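Local coordinates for metal-independent carbonic anhydrase (Nostoc sp. PCC 7120 = FACHB-418, PDB 7C5W), which catalyses the hydration of carbon dioxide to bicarbonate without needing a metal cofactor, and works as a homotetramer built as a dimer of dimers, at residues Glu38-Ile43 and Lys109-Ser114; Lys77-Ile82 and Thr149-Thr154. All blocks are in the same frame, centred on the assembly; numbering follows the deposited sequence.

The centres of interactions 1 and 2 lie about 14 Å apart, and the two meet where Phe-111 CD1 packs against Leu-80 CD1 at 4.0 Å. Their segments alternate along the chain, in the order 38-43, 77-82, 109-114, 149-154, so the two contacts cross along the chain. Interaction 1 sets helix 26-50 against the loop before strand 116-128; interaction 2 sets the loop after strand 75-77 against strand 148-159 of the mixed sheet. Interaction 2 contains Thr-79 of the hydrogencarbonate site, and interaction 1 adjoins that site through Phe-111. Tyr-97, the other binding residue, from helix 91-99, touches both Thr-79 and Phe-111 and so links the two contacts.

Interaction 1: Glu38-Ile43 and Lys109-Ser114; sequences EALVAI and KGFALS
Leu-40 reaches from helix 26-50 to Phe-111 and Ala-112, and Ile-43, one turn further along, joins it on Ala-112. The CB of Leu-40 stands well back, 5.8 Å from Ala-112 CB. With CG anti to the backbone N (chi1 178°), the chain then turns across to the loop, and CG itself is still 5.0 Å from Ala-112 CB. CD1 does nearly all the touching. It settles over Ala-112, 3.9 Å from its CB, and also meets the Phe-111 ring obliquely, with CD2 of the phenylalanine 4.2 Å away. The other branch, Leu-40 CD2, stays farther off, 4.5 Å from Phe-111 CE2. Ile-43 uses its short branch: CG2, anti to its own N, lies 3.7 Å from Ala-112 CB, so the Ala-112 methyl is met by both Leu-40 and Ile-43. The contact is wholly apolar and buried. Polar bonds around it fix the loop instead: Ala-112 O bonds to Ser-44 OG, Phe-111 O to Trp-116 NE1, and backbone bonds tie Phe-111 to Tyr-97 and Ala-112 to Phe-98. The Phe-111 ring also meets that of Tyr-97, a hydrogencarbonate-binding residue, with the planes about 20° apart. Ile-43 packs in addition on Leu-58, Ala-59 and Val-62 of helix 52-66, while Leu-40 and Phe-111 both touch Ile-141 of strand 132-143; the contact thus joins the two N-terminal helices, the end of helix 91-99 and the sheet.

Interaction 2: Lys77-Ile82 and Thr149-Thr154; sequences KPTLAI and TTVDKT
Thr-79 and Val-151 meet methyl to methyl, Thr-79 CG2 lying 3.5 Å from Val-151 CG1, with the two side chains crossing at about a right angle. The same valine methyl also lies 3.7 Å from Thr-79 OG1. Both branches of the threonine can face it because chi1 of -43° puts OG1 beside the backbone N and CG2 anti to it. Nearby, Lys-153 NZ comes within 4.5 Å of Thr-79 OG1, too far for a direct bond; the two are linked through Ser-172, whose OG is hydrogen-bonded to both. Lys-153 gets there by leaving the strand extended and then curling at its last two torsions (chi3 -65°, chi4 -75°), which swing NZ back along the strand toward Val-151 and Thr-79.

Further out, a type I turn from Pro-78 to Ala-81 carries Thr-79 to the strand. Lys-77 runs forward alongside this turn: its NZ makes weak hydrogen bonds to Pro-78 O at 2.8 Å and Thr-79 O at 3.3 Å, and a further bond to Ser-172 O, so NZ bridges, if weakly on the turn side, to strand 165-173. Leu-80 N is weakly bonded to Tyr-97 OH, and Val-151 is held by backbone bonds to Val-139. Across the subunit boundary, Asp-152 of the second subunit packs on Lys-77, and Thr-154 OG1 bonds to ND1 of His-171 of that subunit. With Thr-79 and Tyr-97 both binding hydrogencarbonate, the turn probably forms part of the wall of the metal-free site, consistent with the pocket of a cone-shaped alpha+beta fold of the NTF2-like kind.

Interaction 1: Glu38-Ile43 and Lys109-Ser114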
ATOM      1  N   GLU A  38     -20.971  18.483  -0.860  1.00 67.13           N
ATOM      2  CA  GLU A  38     -20.954  19.924  -1.213  1.00 71.32           C
ATOM      3  C   GLU A  38     -21.037  20.079  -2.729  1.00 66.06           C
ATOM      4  O   GLU A  38     -21.696  21.024  -3.189  1.00 69.48           O
ATOM      5  CB  GLU A  38     -19.682  20.601  -0.712  1.00 70.60           C
ATOM      6  CG  GLU A  38     -19.775  21.051   0.727  1.00 77.33           C
ATOM      7  CD  GLU A  38     -18.564  21.832   1.196  1.00 86.38           C
ATOM      8  OE1 GLU A  38     -17.976  22.565   0.369  1.00 94.06           O
ATOM      9  OE2 GLU A  38     -18.206  21.691   2.380  1.00 87.69           O
ATOM     10  N   ALA A  39     -20.373  19.192  -3.465  1.00 61.79           N
ATOM     11  CA  ALA A  39     -20.269  19.261  -4.936  1.00 62.75           C
ATOM     12  C   ALA A  39     -21.634  18.915  -5.536  1.00 65.43           C
ATOM     13  O   ALA A  39     -22.072  19.636  -6.450  1.00 65.68           O
ATOM     14  CB  ALA A  39     -19.170  18.351  -5.431  1.00 58.79           C
ATOM     15  N   LEU A  40     -22.287  17.866  -5.036  1.00 65.79           N
ATOM     16  CA  LEU A  40     -23.620  17.429  -5.531  1.00 65.92           C
ATOM     17  C   LEU A  40     -24.594  18.596  -5.362  1.00 68.53           C
ATOM     18  O   LEU A  40     -25.318  18.917  -6.318  1.00 70.69           O
ATOM     19  CB  LEU A  40     -24.103  16.205  -4.750  1.00 68.10           C
ATOM     20  CG  LEU A  40     -25.495  15.698  -5.134  1.00 71.41           C
ATOM     21  CD1 LEU A  40     -25.473  14.996  -6.483  1.00 64.34           C
ATOM     22  CD2 LEU A  40     -26.054  14.770  -4.069  1.00 66.80           C
ATOM     23  N   VAL A  41     -24.575  19.205  -4.176  1.00 68.99           N
ATOM     24  CA  VAL A  41     -25.445  20.353  -3.790  1.00 69.28           C
ATOM     25  C   VAL A  41     -25.100  21.563  -4.668  1.00 67.77           C
ATOM     26  O   VAL A  41     -26.038  22.229  -5.122  1.00 72.17           O
ATOM     27  CB  VAL A  41     -25.308  20.662  -2.288  1.00 67.83           C
ATOM     28  CG1 VAL A  41     -25.890  22.021  -1.924  1.00 69.58           C
ATOM     29  CG2 VAL A  41     -25.934  19.563  -1.444  1.00 68.53           C
ATOM     30  N   ALA A  42     -23.814  21.827  -4.913  1.00 66.25           N
ATOM     31  CA  ALA A  42     -23.331  22.967  -5.729  1.00 68.63           C
ATOM     32  C   ALA A  42     -23.766  22.803  -7.195  1.00 73.72           C
ATOM     33  O   ALA A  42     -24.020  23.835  -7.849  1.00 73.30           O
ATOM     34  CB  ALA A  42     -21.835  23.091  -5.614  1.00 59.49           C
ATOM     35  N   ILE A  43     -23.833  21.566  -7.703  1.00 71.00           N
ATOM     36  CA  ILE A  43     -24.319  21.269  -9.083  1.00 70.92           C
ATOM     37  C   ILE A  43     -25.838  21.461  -9.115  1.00 72.35           C
ATOM     38  O   ILE A  43     -26.357  21.998 -10.107  1.00 74.30           O
ATOM     39  CB  ILE A  43     -23.930  19.846  -9.530  1.00 72.52           C
ATOM     40  CG1 ILE A  43     -22.414  19.664  -9.632  1.00 67.52           C
ATOM     41  CG2 ILE A  43     -24.621  19.497 -10.838  1.00 66.85           C
ATOM     42  CD1 ILE A  43     -21.966  18.220  -9.550  1.00 64.53           C
ATOM     43  N   LYS A 109     -31.831  11.288 -17.008  1.00 73.48           N
ATOM     44  CA  LYS A 109     -32.413  12.650 -16.896  1.00 67.61           C
ATOM     45  C   LYS A 109     -31.428  13.549 -16.137  1.00 74.11           C
ATOM     46  O   LYS A 109     -31.369  14.747 -16.450  1.00 75.46           O
ATOM     47  CB  LYS A 109     -33.787  12.582 -16.221  1.00 75.74           C
ATOM     48  N   GLY A 110     -30.657  12.981 -15.201  1.00 76.61           N
ATOM     49  CA  GLY A 110     -29.653  13.703 -14.391  1.00 68.53           C
ATOM     50  C   GLY A 110     -29.997  13.653 -12.914  1.00 71.63           C
ATOM     51  O   GLY A 110     -30.958  14.320 -12.503  1.00 71.58           O
ATOM     52  N   PHE A 111     -29.243  12.879 -12.135  1.00 69.61           N
ATOM     53  CA  PHE A 111     -29.500  12.639 -10.692  1.00 70.01           C
ATOM     54  C   PHE A 111     -29.329  13.946  -9.903  1.00 70.93           C
ATOM     55  O   PHE A 111     -30.158  14.215  -9.005  1.00 67.67           O
ATOM     56  CB  PHE A 111     -28.576  11.542 -10.165  1.00 71.96           C
ATOM     57  CG  PHE A 111     -28.731  11.270  -8.692  1.00 72.23           C
ATOM     58  CD1 PHE A 111     -29.843  10.594  -8.212  1.00 72.60           C
ATOM     59  CD2 PHE A 111     -27.777  11.712  -7.786  1.00 71.42           C
ATOM     60  CE1 PHE A 111     -29.995  10.359  -6.854  1.00 69.86           C
ATOM     61  CE2 PHE A 111     -27.932  11.478  -6.430  1.00 70.00           C
ATOM     62  CZ  PHE A 111     -29.037  10.798  -5.969  1.00 70.57           C
ATOM     63  N   ALA A 112     -28.310  14.740 -10.248  1.00 71.31           N
ATOM     64  CA  ALA A 112     -27.882  15.957  -9.514  1.00 72.53           C
ATOM     65  C   ALA A 112     -28.890  17.092  -9.702  1.00 74.56           C
ATOM     66  O   ALA A 112     -28.707  18.136  -9.039  1.00 76.99           O
ATOM     67  CB  ALA A 112     -26.515  16.394  -9.977  1.00 69.10           C
ATOM     68  N   LEU A 113     -29.890  16.902 -10.572  1.00 69.13           N
ATOM     69  CA  LEU A 113     -30.815  17.977 -11.024  1.00 68.36           C
ATOM     70  C   LEU A 113     -32.160  17.906 -10.288  1.00 75.39           C
ATOM     71  O   LEU A 113     -33.123  18.427 -10.848  1.00 77.57           O
ATOM     72  CB  LEU A 113     -31.036  17.832 -12.533  1.00 73.17           C
ATOM     73  CG  LEU A 113     -29.771  17.817 -13.386  1.00 73.78           C
ATOM     74  CD1 LEU A 113     -30.114  17.959 -14.864  1.00 72.13           C
ATOM     75  CD2 LEU A 113     -28.817  18.915 -12.953  1.00 67.07           C
ATOM     76  N   SER A 114     -32.225  17.290  -9.101  1.00 72.58           N
ATOM     77  CA  SER A 114     -33.465  17.142  -8.289  1.00 70.95           C
ATOM     78  C   SER A 114     -33.507  18.184  -7.164  1.00 71.15           C
ATOM     79  O   SER A 114     -34.207  17.933  -6.164  1.00 73.72           O
ATOM     80  CB  SER A 114     -33.602  15.752  -7.720  1.00 72.99           C
ATOM     81  OG  SER A 114     -33.893  14.805  -8.733  1.00 82.51           O
TER

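Interaction 2: Lys77-Ile82 and Thr149-Thr154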
ATOM      1  N   LYS A  77     -20.832   2.361  -9.592  1.00 53.59           N
ATOM      2  CA  LYS A  77     -22.216   1.848  -9.761  1.00 53.58           C
ATOM      3  C   LYS A  77     -23.150   2.844  -9.085  1.00 57.41           C
ATOM      4  O   LYS A  77     -23.325   2.808  -7.866  1.00 56.47           O
ATOM      5  CB  LYS A  77     -22.360   0.420  -9.229  1.00 54.61           C
ATOM      6  CG  LYS A  77     -23.701  -0.231  -9.551  1.00 57.44           C
ATOM      7  CD  LYS A  77     -24.707  -0.057  -8.437  1.00 61.11           C
ATOM      8  CE  LYS A  77     -26.111   0.269  -8.891  1.00 58.06           C
ATOM      9  NZ  LYS A  77     -26.894   0.860  -7.781  1.00 56.33           N
ATOM     10  N   PRO A  78     -23.723   3.797  -9.859  1.00 58.93           N
ATOM     11  CA  PRO A  78     -24.606   4.829  -9.307  1.00 59.74           C
ATOM     12  C   PRO A  78     -25.934   4.267  -8.769  1.00 59.59           C
ATOM     13  O   PRO A  78     -26.352   3.205  -9.203  1.00 57.85           O
ATOM     14  CB  PRO A  78     -24.856   5.769 -10.496  1.00 63.03           C
ATOM     15  CG  PRO A  78     -23.761   5.433 -11.487  1.00 59.36           C
ATOM     16  CD  PRO A  78     -23.527   3.951 -11.303  1.00 52.54           C
ATOM     17  N   THR A  79     -26.555   4.974  -7.821  1.00 60.06           N
ATOM     18  CA  THR A  79     -27.834   4.571  -7.169  1.00 64.51           C
ATOM     19  C   THR A  79     -28.870   4.194  -8.238  1.00 70.53           C
ATOM     20  O   THR A  79     -29.348   3.039  -8.194  1.00 67.78           O
ATOM     21  CB  THR A  79     -28.401   5.678  -6.270  1.00 64.56           C
ATOM     22  OG1 THR A  79     -27.347   6.273  -5.512  1.00 66.33           O
ATOM     23  CG2 THR A  79     -29.467   5.162  -5.334  1.00 58.60           C
ATOM     24  N   LEU A  80     -29.181   5.116  -9.164  1.00 72.07           N
ATOM     25  CA  LEU A  80     -30.371   5.036 -10.060  1.00 70.65           C
ATOM     26  C   LEU A  80     -29.954   4.764 -11.510  1.00 73.70           C
ATOM     27  O   LEU A  80     -30.666   5.244 -12.403  1.00 80.20           O
ATOM     28  CB  LEU A  80     -31.160   6.349  -9.975  1.00 71.80           C
ATOM     29  CG  LEU A  80     -31.756   6.683  -8.609  1.00 68.80           C
ATOM     30  CD1 LEU A  80     -32.724   7.850  -8.705  1.00 64.16           C
ATOM     31  CD2 LEU A  80     -32.447   5.472  -8.017  1.00 75.00           C
ATOM     32  N   ALA A  81     -28.870   4.013 -11.732  1.00 74.46           N
ATOM     33  CA  ALA A  81     -28.360   3.625 -13.070  1.00 74.65           C
ATOM     34  C   ALA A  81     -29.088   2.364 -13.554  1.00 69.69           C
ATOM     35  O   ALA A  81     -29.138   1.406 -12.772  1.00 67.68           O
ATOM     36  CB  ALA A  81     -26.868   3.403 -12.991  1.00 67.88           C
ATOM     37  N   ILE A  82     -29.607   2.360 -14.794  1.00 78.99           N
ATOM     38  CA  ILE A  82     -30.508   1.291 -15.344  1.00 77.19           C
ATOM     39  C   ILE A  82     -29.681   0.148 -15.967  1.00 76.35           C
ATOM     40  O   ILE A  82     -28.626   0.421 -16.574  1.00 71.15           O
ATOM     41  CB  ILE A  82     -31.525   1.882 -16.342  1.00 81.65           C
ATOM     42  N   THR A 149     -33.842  11.145   0.484  1.00 73.04           N
ATOM     43  CA  THR A 149     -33.416   9.894  -0.192  1.00 68.73           C
ATOM     44  C   THR A 149     -32.223   9.325   0.577  1.00 66.19           C
ATOM     45  O   THR A 149     -31.172   9.984   0.615  1.00 67.42           O
ATOM     46  CB  THR A 149     -33.044  10.145  -1.658  1.00 67.29           C
ATOM     47  OG1 THR A 149     -34.164  10.727  -2.326  1.00 69.80           O
ATOM     48  CG2 THR A 149     -32.624   8.878  -2.370  1.00 64.10           C
ATOM     49  N   THR A 150     -32.405   8.163   1.196  1.00 67.32           N
ATOM     50  CA  THR A 150     -31.350   7.425   1.930  1.00 66.25           C
ATOM     51  C   THR A 150     -30.760   6.373   0.983  1.00 63.47           C
ATOM     52  O   THR A 150     -31.541   5.618   0.378  1.00 57.16           O
ATOM     53  CB  THR A 150     -31.910   6.864   3.246  1.00 68.92           C
ATOM     54  OG1 THR A 150     -32.245   7.984   4.063  1.00 72.87           O
ATOM     55  CG2 THR A 150     -30.932   5.994   4.003  1.00 62.73           C
ATOM     56  N   VAL A 151     -29.430   6.353   0.851  1.00 61.54           N
ATOM     57  CA  VAL A 151     -28.690   5.319   0.071  1.00 61.23           C
ATOM     58  C   VAL A 151     -27.711   4.593   0.999  1.00 61.49           C
ATOM     59  O   VAL A 151     -27.251   5.202   1.990  1.00 59.07           O
ATOM     60  CB  VAL A 151     -27.955   5.958  -1.124  1.00 62.10           C
ATOM     61  CG1 VAL A 151     -28.931   6.530  -2.143  1.00 62.95           C
ATOM     62  CG2 VAL A 151     -26.966   7.022  -0.681  1.00 53.66           C
ATOM     63  N   ASP A 152     -27.415   3.337   0.677  1.00 57.85           N
ATOM     64  CA  ASP A 152     -26.258   2.577   1.211  1.00 56.42           C
ATOM     65  C   ASP A 152     -25.071   2.831   0.279  1.00 62.39           C
ATOM     66  O   ASP A 152     -25.183   2.427  -0.898  1.00 62.68           O
ATOM     67  CB  ASP A 152     -26.580   1.086   1.267  1.00 54.83           C
ATOM     68  CG  ASP A 152     -27.876   0.758   1.994  1.00 60.76           C
ATOM     69  OD1 ASP A 152     -28.200   1.469   2.976  1.00 64.23           O
ATOM     70  OD2 ASP A 152     -28.529  -0.233   1.593  1.00 60.13           O
ATOM     71  N   LYS A 153     -23.994   3.472   0.765  1.00 56.79           N
ATOM     72  CA  LYS A 153     -22.879   3.949  -0.095  1.00 56.58           C
ATOM     73  C   LYS A 153     -21.516   3.426   0.370  1.00 57.57           C
ATOM     74  O   LYS A 153     -21.156   3.634   1.556  1.00 57.79           O
ATOM     75  CB  LYS A 153     -22.805   5.475  -0.131  1.00 60.58           C
ATOM     76  CG  LYS A 153     -22.016   6.017  -1.320  1.00 55.06           C
ATOM     77  CD  LYS A 153     -22.062   7.502  -1.449  1.00 57.68           C
ATOM     78  CE  LYS A 153     -23.446   8.039  -1.747  1.00 58.03           C
ATOM     79  NZ  LYS A 153     -23.834   7.801  -3.158  1.00 59.48           N
ATOM     80  N   THR A 154     -20.760   2.856  -0.578  1.00 52.95           N
ATOM     81  CA  THR A 154     -19.319   2.527  -0.444  1.00 59.75           C
ATOM     82  C   THR A 154     -18.494   3.464  -1.333  1.00 52.25           C
ATOM     83  O   THR A 154     -18.795   3.523  -2.523  1.00 52.97           O
ATOM     84  CB  THR A 154     -19.051   1.070  -0.820  1.00 54.41           C
ATOM     85  OG1 THR A 154     -19.838   0.294   0.077  1.00 54.65           O
ATOM     86  CG2 THR A 154     -17.590   0.691  -0.724  1.00 49.78           C
TER